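Flavin-dependent thymidylate synthase (Thermus thermophilus, PDB 6J61) catalyses, as an FAD-dependent homotetramer of the ThyX family, the reductive methylation of dUMP to dTMP with methylenetetrahydrofolate as methyl donor and NADPH as reductant. Local coordinates at residues D50-H55 with S59-V64; R78-H83 with W191-Y196. One frame throughout, in Å; residues are numbered along the deposited sequence.

Contact 1 of 2, residues D50-H55 with S59-V64. With FAD (flavin-adenine dinucleotide), chain E.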
# COMPACT_ATOMS: atom_id res chain seq x y z
N ASP A 50 8.37 21.47 11.81
CA ASP A 50 7.06 22.07 11.98
C ASP A 50 6.47 22.37 10.61
O ASP A 50 5.30 22.13 10.35
CB ASP A 50 7.14 23.37 12.75
CG ASP A 50 5.78 23.95 13.04
OD1 ASP A 50 5.14 23.46 13.99
OD2 ASP A 50 5.34 24.85 12.29
N TYR A 51 7.32 22.89 9.73
CA TYR A 51 6.92 23.24 8.39
C TYR A 51 6.41 22.03 7.59
O TYR A 51 5.36 22.11 6.92
CB TYR A 51 8.11 23.91 7.67
CG TYR A 51 7.87 24.25 6.22
CD1 TYR A 51 7.92 23.26 5.24
CD2 TYR A 51 7.56 25.55 5.83
CE1 TYR A 51 7.66 23.54 3.92
CE2 TYR A 51 7.29 25.85 4.49
CZ TYR A 51 7.34 24.84 3.55
OH TYR A 51 7.07 25.11 2.23
N LEU A 52 7.14 20.92 7.65
CA LEU A 52 6.78 19.71 6.92
C LEU A 52 5.42 19.17 7.34
O LEU A 52 4.64 18.70 6.51
CB LEU A 52 7.86 18.64 7.11
CG LEU A 52 9.26 18.94 6.57
CD1 LEU A 52 10.22 17.83 6.98
CD2 LEU A 52 9.21 19.07 5.06
N MET A 53 5.14 19.22 8.63
CA MET A 53 3.88 18.76 9.19
C MET A 53 2.74 19.64 8.65
O MET A 53 1.74 19.13 8.15
CB MET A 53 3.97 18.84 10.72
CG MET A 53 2.70 18.53 11.49
SD MET A 53 2.28 16.81 11.49
CE MET A 53 3.56 16.15 12.50
N ARG A 54 2.93 20.96 8.73
CA ARG A 54 1.95 21.95 8.26
C ARG A 54 1.56 21.81 6.80
O ARG A 54 0.38 21.87 6.45
CB ARG A 54 2.50 23.37 8.42
CG ARG A 54 2.43 23.96 9.79
CD ARG A 54 2.86 25.43 9.74
NE ARG A 54 4.30 25.59 9.55
CZ ARG A 54 4.87 26.68 9.03
NH1 ARG A 54 4.13 27.70 8.65
NH2 ARG A 54 6.19 26.74 8.92
N HIS A 55 2.57 21.65 5.94
CA HIS A 55 2.35 21.55 4.51
C HIS A 55 2.09 20.17 3.94
O HIS A 55 2.05 19.99 2.71
CB HIS A 55 3.54 22.19 3.78
CG HIS A 55 3.66 23.66 4.00
ND1 HIS A 55 3.53 24.58 2.99
CD2 HIS A 55 3.85 24.37 5.14
CE1 HIS A 55 3.63 25.80 3.49
NE2 HIS A 55 3.82 25.70 4.80
N SER A 59 6.66 12.58 3.19
CA SER A 59 7.77 11.66 2.92
C SER A 59 8.86 11.60 3.99
O SER A 59 9.29 10.52 4.40
CB SER A 59 8.42 11.98 1.57
OG SER A 59 7.83 11.22 0.53
N PRO A 60 9.34 12.77 4.45
CA PRO A 60 10.39 12.82 5.48
C PRO A 60 10.04 12.05 6.74
O PRO A 60 10.90 11.38 7.33
CB PRO A 60 10.56 14.31 5.73
CG PRO A 60 10.32 14.88 4.35
CD PRO A 60 9.09 14.11 3.91
N PHE A 61 8.77 12.13 7.13
CA PHE A 61 8.29 11.44 8.32
C PHE A 61 8.22 9.92 8.14
O PHE A 61 8.14 9.17 9.12
CB PHE A 61 6.93 11.99 8.74
CG PHE A 61 6.98 13.43 9.17
CD1 PHE A 61 6.94 14.46 8.24
CD2 PHE A 61 7.10 13.76 10.52
CE1 PHE A 61 7.02 15.79 8.64
CE2 PHE A 61 7.18 15.09 10.93
CZ PHE A 61 7.14 16.10 10.00
N GLU A 62 8.25 9.46 6.90
CA GLU A 62 8.21 8.02 6.67
C GLU A 62 9.60 7.41 6.82
O GLU A 62 9.73 6.18 6.79
CB GLU A 62 7.68 7.72 5.27
CG GLU A 62 6.20 7.49 5.20
CD GLU A 62 5.73 7.30 3.77
OE1 GLU A 62 5.57 8.31 3.07
OE2 GLU A 62 5.56 6.15 3.34
N MET A 63 10.62 8.26 6.98
CA MET A 63 11.98 7.78 7.14
C MET A 63 12.28 7.34 8.56
O MET A 63 13.39 6.92 8.85
CB MET A 63 13.00 8.83 6.70
CG MET A 63 12.98 9.14 5.20
SD MET A 63 12.91 7.65 4.20
CE MET A 63 12.71 8.30 2.54
N VAL A 64 11.28 7.44 9.43
CA VAL A 64 11.41 7.03 10.82
C VAL A 64 10.48 5.84 11.03
O VAL A 64 9.32 5.89 10.61
CB VAL A 64 11.01 8.19 11.77
CG1 VAL A 64 10.86 7.68 13.20
CG2 VAL A 64 12.07 9.29 11.70
PA FAD E . -0.11 8.31 -1.58
O1A FAD E . 1.20 8.01 -2.20
O2A FAD E . -1.29 7.94 -2.62
O5B FAD E . -0.25 7.43 -0.25
C5B FAD E . -1.41 7.85 0.46
C4B FAD E . -1.30 7.32 1.89
O4B FAD E . -1.23 5.87 1.87
C3B FAD E . -0.03 7.81 2.56
O3B FAD E . -0.21 9.05 3.24
C2B FAD E . 0.34 6.66 3.49
O2B FAD E . -0.35 6.81 4.73
C1B FAD E . -0.11 5.41 2.69
N9A FAD E . 0.97 4.83 1.83
C8A FAD E . 0.95 4.70 0.46
N7A FAD E . 2.04 4.15 0.03
C5A FAD E . 2.84 3.87 1.08
C6A FAD E . 4.13 3.28 1.23
N6A FAD E . 4.82 2.84 0.12
N1A FAD E . 4.65 3.15 2.48
C2A FAD E . 3.99 3.57 3.57
N3A FAD E . 2.77 4.14 3.47
C4A FAD E . 2.17 4.30 2.26
N1 FAD E . 8.14 14.75 -2.43
C2 FAD E . 9.46 14.65 -2.67
O2 FAD E . 9.90 13.58 -3.07
N3 FAD E . 10.32 15.69 -2.50
C4 FAD E . 9.90 16.92 -2.05
O4 FAD E . 10.69 17.84 -1.90
C4X FAD E . 8.44 17.09 -1.76
N5 FAD E . 7.91 18.23 -1.32
C5X FAD E . 6.58 18.35 -1.06
C6 FAD E . 6.06 19.60 -0.58
C7 FAD E . 4.70 19.74 -0.31
C7M FAD E . 4.20 21.08 0.19
C8 FAD E . 3.80 18.64 -0.51
C8M FAD E . 2.32 18.78 -0.22
C9 FAD E . 4.28 17.41 -0.98
C9A FAD E . 5.68 17.23 -1.26
N10 FAD E . 6.21 15.99 -1.74
C10 FAD E . 7.58 15.89 -1.99
C1' FAD E . 5.36 14.81 -1.98
C2' FAD E . 5.06 14.00 -0.71
O2' FAD E . 6.26 13.75 0.03
C3' FAD E . 4.37 12.66 -1.10
O3' FAD E . 5.26 11.82 -1.83
C4' FAD E . 3.09 12.92 -1.95
O4' FAD E . 2.41 14.11 -1.51
C5' FAD E . 2.15 11.73 -1.83
O5' FAD E . 1.43 11.87 -0.60
P FAD E . 0.90 10.44 -0.14
O1P FAD E . 2.05 9.50 -0.02
O2P FAD E . 0.18 10.62 1.28
O3P FAD E . -0.22 9.92 -1.23
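The ring of F61 is met at its edge, near the ring plane, by L52: CB of L52 lies 3.3 Å from CE1 of F61. The backbone N of M53 reaches the same ring obliquely, 3.9 Å from CE1, while the methyl CE of M53 touches CE2 of F61 at 4.1 Å. M53 gets there because its CG stands anti to the backbone N (chi1 174°) and the chain then bends at chi2 and chi3; a flexible thioether can make that turn. M53 also packs on helices 209-220 and 174-184. Where helix 42-54 ends, Y51 of its last turn and H55, the first residue beyond it, lie face to face, CZ of Y51 and CD2 of H55 each standing over the centre of the other ring.

Branched L52 serves two partners, for its CD1 also lies 3.8 Å from CB of P60. Beside P60, S59 faces the cofactor: its N gives a weak hydrogen bond to O2' of FAD (3.4 Å), and its OG is bonded to V88 O of the second subunit. OE2 of E62 is hydrogen-bonded to OG of S87 of that subunit and forms a salt bridge with R84 of the third. The side chains that meet between the segments are thus apolar, and the side-chain polar groups of S59 and E62 are turned to FAD and neighbouring subunits, consistent with a flavin site built from three monomers.

Contact 2 of 2, residues R78-H83 with W191-Y196. With FAD (flavin-adenine dinucleotide), chain N; PO4 (phosphate ion), chain L.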
# COMPACT_ATOMS: atom_id res chain seq x y z
N ARG A 78 -8.32 -6.70 16.00
CA ARG A 78 -9.01 -6.56 14.73
C ARG A 78 -9.19 -5.12 14.26
O ARG A 78 -9.16 -4.85 13.05
CB ARG A 78 -10.37 -7.27 14.79
CG ARG A 78 -10.24 -8.78 14.66
CD ARG A 78 -11.52 -9.52 14.95
NE ARG A 78 -12.56 -9.30 13.95
CZ ARG A 78 -13.73 -8.71 14.20
NH1 ARG A 78 -14.01 -8.27 15.42
NH2 ARG A 78 -14.63 -8.58 13.23
N GLN A 79 -9.37 -4.19 15.20
CA GLN A 79 -9.53 -2.78 14.84
C GLN A 79 -8.15 -2.26 14.51
O GLN A 79 -7.96 -1.44 13.61
CB GLN A 79 -10.08 -1.99 16.02
CG GLN A 79 -11.24 -2.69 16.69
CD GLN A 79 -11.92 -1.81 17.70
OE1 GLN A 79 -11.26 -1.18 18.53
NE2 GLN A 79 -13.25 -1.77 17.65
N TRP A 80 -7.18 -2.76 15.25
CA TRP A 80 -5.82 -2.36 15.03
C TRP A 80 -5.36 -2.80 13.64
O TRP A 80 -4.66 -2.05 12.94
CB TRP A 80 -4.92 -3.00 16.09
CG TRP A 80 -3.62 -2.31 16.30
CD1 TRP A 80 -2.75 -1.86 15.34
CD2 TRP A 80 -3.00 -2.03 17.56
NE1 TRP A 80 -1.62 -1.32 15.93
CE2 TRP A 80 -1.76 -1.41 17.29
CE3 TRP A 80 -3.38 -2.25 18.89
CZ2 TRP A 80 -0.89 -1.01 18.31
CZ3 TRP A 80 -2.51 -1.85 19.90
CH2 TRP A 80 -1.29 -1.24 19.60
N PHE A 81 -5.75 -4.00 13.22
CA PHE A 81 -5.33 -4.52 11.93
C PHE A 81 -6.02 -3.89 10.72
O PHE A 81 -5.62 -4.15 9.59
CB PHE A 81 -5.46 -6.05 11.90
CG PHE A 81 -4.58 -6.76 12.89
CD1 PHE A 81 -3.71 -6.06 13.72
CD2 PHE A 81 -4.65 -8.15 13.03
CE1 PHE A 81 -2.91 -6.72 14.67
CE2 PHE A 81 -3.86 -8.82 13.98
CZ PHE A 81 -2.99 -8.10 14.80
N ARG A 82 -7.03 -3.07 10.97
CA ARG A 82 -7.75 -2.39 9.89
C ARG A 82 -6.79 -1.44 9.19
O ARG A 82 -7.06 -0.98 8.08
CB ARG A 82 -8.93 -1.58 10.44
CG ARG A 82 -10.11 -2.41 10.90
CD ARG A 82 -10.78 -3.11 9.73
NE ARG A 82 -11.74 -4.13 10.17
CZ ARG A 82 -12.78 -3.90 10.97
NH1 ARG A 82 -12.99 -2.67 11.43
NH2 ARG A 82 -13.58 -4.89 11.31
N HIS A 83 -5.67 -1.15 9.85
CA HIS A 83 -4.63 -0.27 9.34
C HIS A 83 -3.68 -1.13 8.53
O HIS A 83 -2.86 -1.88 9.07
CB HIS A 83 -3.90 0.42 10.49
CG HIS A 83 -4.80 1.29 11.32
ND1 HIS A 83 -4.89 2.65 11.12
CD2 HIS A 83 -5.67 0.99 12.31
CE1 HIS A 83 -5.79 3.15 11.95
NE2 HIS A 83 -6.28 2.17 12.68
N TRP A 191 -12.81 2.59 23.66
CA TRP A 191 -11.95 2.81 24.82
C TRP A 191 -10.72 1.89 24.91
O TRP A 191 -9.60 2.37 25.14
CB TRP A 191 -12.76 2.68 26.12
CG TRP A 191 -11.98 3.05 27.36
CD1 TRP A 191 -11.83 4.31 27.88
CD2 TRP A 191 -11.20 2.18 28.20
NE1 TRP A 191 -11.00 4.28 28.99
CE2 TRP A 191 -10.61 2.98 29.20
CE3 TRP A 191 -10.95 0.81 28.20
CZ2 TRP A 191 -9.77 2.45 30.19
CZ3 TRP A 191 -10.12 0.28 29.19
CH2 TRP A 191 -9.54 1.10 30.17
N GLU A 192 -10.92 0.59 24.75
CA GLU A 192 -9.80 -0.34 24.85
C GLU A 192 -8.63 0.05 23.96
O GLU A 192 -7.50 0.22 24.43
CB GLU A 192 -10.22 -1.78 24.50
CG GLU A 192 -11.05 -2.51 25.56
CD GLU A 192 -12.32 -1.78 25.92
OE1 GLU A 192 -12.94 -1.15 25.03
OE2 GLU A 192 -12.70 -1.83 27.10
N ILE A 193 -8.90 0.22 22.67
CA ILE A 193 -7.83 0.56 21.77
C ILE A 193 -7.31 1.98 22.01
O ILE A 193 -6.13 2.27 21.76
CB ILE A 193 -8.25 0.34 20.29
CG1 ILE A 193 -7.01 0.39 19.40
CG2 ILE A 193 -9.28 1.37 19.87
CD1 ILE A 193 -7.19 -0.24 18.05
N ARG A 194 -8.15 2.87 22.54
CA ARG A 194 -7.67 4.22 22.82
C ARG A 194 -6.51 4.13 23.80
O ARG A 194 -5.48 4.78 23.62
CB ARG A 194 -8.77 5.10 23.44
CG ARG A 194 -9.94 5.37 22.53
CD ARG A 194 -10.33 6.84 22.59
NE ARG A 194 -10.70 7.27 23.94
CZ ARG A 194 -11.81 6.89 24.54
NH1 ARG A 194 -12.66 6.08 23.93
NH2 ARG A 194 -12.08 7.33 25.77
N GLN A 195 -6.68 3.30 24.83
CA GLN A 195 -5.65 3.12 25.86
C GLN A 195 -4.36 2.63 25.23
O GLN A 195 -3.28 3.05 25.63
CB GLN A 195 -6.13 2.14 26.94
CG GLN A 195 -7.48 2.51 27.58
CD GLN A 195 -7.68 4.02 27.72
OE1 GLN A 195 -6.89 4.71 28.35
NE2 GLN A 195 -8.76 4.53 27.11
N TYR A 196 -4.46 1.73 24.26
CA TYR A 196 -3.26 1.24 23.59
C TYR A 196 -2.61 2.36 22.80
O TYR A 196 -1.39 2.47 22.74
CB TYR A 196 -3.60 0.06 22.66
CG TYR A 196 -3.64 -1.26 23.37
CD1 TYR A 196 -2.47 -1.99 23.61
CD2 TYR A 196 -4.86 -1.78 23.84
CE1 TYR A 196 -2.50 -3.21 24.30
CE2 TYR A 196 -4.90 -2.99 24.53
CZ TYR A 196 -3.72 -3.69 24.76
OH TYR A 196 -3.76 -4.86 25.48
PA FAD N . -4.50 2.53 6.91
O1A FAD N . -5.09 1.17 6.76
O2A FAD N . -3.10 2.42 7.71
O5B FAD N . -4.23 3.13 5.44
C5B FAD N . -3.85 4.50 5.55
C4B FAD N . -4.01 5.12 4.16
O4B FAD N . -3.14 4.43 3.23
C3B FAD N . -5.42 4.93 3.64
O3B FAD N . -6.31 5.97 4.04
C2B FAD N . -5.24 4.84 2.14
O2B FAD N . -5.27 6.16 1.56
C1B FAD N . -3.86 4.15 1.98
N9A FAD N . -3.96 2.67 1.74
C8A FAD N . -3.34 1.69 2.48
N7A FAD N . -3.63 0.51 2.01
C5A FAD N . -4.44 0.63 0.94
C6A FAD N . -5.06 -0.28 0.04
N6A FAD N . -4.88 -1.64 0.17
N1A FAD N . -5.84 0.22 -0.96
C2A FAD N . -6.03 1.54 -1.11
N3A FAD N . -5.46 2.43 -0.28
C4A FAD N . -4.67 2.03 0.74
N1 FAD N . -14.55 -0.26 9.28
C2 FAD N . -15.45 -1.22 8.98
O2 FAD N . -15.06 -2.20 8.37
N3 FAD N . -16.76 -1.14 9.32
C4 FAD N . -17.27 -0.05 10.01
O4 FAD N . -18.46 0.00 10.30
C4X FAD N . -16.32 1.05 10.37
N5 FAD N . -16.70 2.15 11.02
C5X FAD N . -15.82 3.14 11.34
C6 FAD N . -16.28 4.31 12.04
C7 FAD N . -15.39 5.33 12.37
C7M FAD N . -15.92 6.54 13.11
C8 FAD N . -14.00 5.23 12.01
C8M FAD N . -13.02 6.33 12.36
C9 FAD N . -13.52 4.10 11.32
C9A FAD N . -14.41 3.03 10.97
N10 FAD N . -13.96 1.87 10.26
C10 FAD N . -14.89 0.87 9.95
C1' FAD N . -12.55 1.68 9.86
C2' FAD N . -12.15 2.49 8.60
O2' FAD N . -13.02 2.19 7.50
C3' FAD N . -10.68 2.16 8.20
O3' FAD N . -10.59 0.78 7.78
C4' FAD N . -9.71 2.41 9.40
O4' FAD N . -10.05 3.63 10.08
C5' FAD N . -8.27 2.51 8.89
O5' FAD N . -8.10 3.79 8.30
P FAD N . -7.01 3.70 7.11
O1P FAD N . -7.36 2.58 6.18
O2P FAD N . -7.03 5.10 6.33
O3P FAD N . -5.52 3.48 7.79
P PO4 L . -15.41 -3.61 15.12
O1 PO4 L . -14.63 -3.85 16.36
O2 PO4 L . -16.56 -4.55 15.07
O3 PO4 L . -14.54 -3.84 13.94
O4 PO4 L . -15.90 -2.21 15.11
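Q79 lies between I193 and a bound phosphate, touching the isoleucine with both its CB and its OE1. CB lies 3.9 Å from CD1 of I193; CG and CD pass the phosphate oxygen O1; at the tip the amide divides its work. OE1 rests against CG2 of I193 at 3.5 Å, and NE2 donates to phosphate O1 at 2.8 Å with an N-H...O angle of 153°. An extended glutamine suits this place, since its aliphatic stem packs on isoleucine while its N-H reaches the anion.

I193 sends CG1 anti to its backbone N (chi1 -166°), which carries CD1 to 3.8 Å from the backbone N of W80. The indole of W80 reaches farther along helix 191-207, its CZ3 lying 3.5 Å from CB of Y196. The six-membered ring of W80 and the Y196 ring are inclined at 66°, with CD1 of Y196 at the indole edge. F180 stacks on W80, and the Y196 hydroxyl bonds to K71 O, so the tyrosine's polar end is satisfied inside the fold.

In the type I turn W80-H83, R82 has the flavin O2 over one guanidinium face and meets phosphate O3 near its plane, NH2 donating at 3.0 Å. E90 of the fourth subunit pairs with the same NH2. Residues 79-82 are predicted to bind dUMP, so the phosphate, probably from the crystallisation liquor, may mark where the nucleotide's phosphate sits. Q79 thus joins two chemistries, its CB and OE1 against I193 and its N-H on an anion that residues of the fourth subunit also bind.

Overall arrangement
From the N terminus, the chain passes strands 6-9 and 13-21 and helix 24-32 before helix 42-54 leads into contact 1. This closes a short loop, three residues separating its segments, just ahead of strand 65-73. That strand runs on into helix 74-80, where contact 2 opens; it closes on helix 191-207, with 107 residues between its segments, after strands 87-90 and 165-173 and helix 174-184 have been laid down. The centres of contact 1 and contact 2 are about 24 Å apart, and the two follow in series, neither nesting nor crossing. Contact 1 folds the connection back on its helix, whereas contact 2 joins helices 74-80 and 191-207, far apart in sequence. Each borders a different FAD molecule of the tetramer.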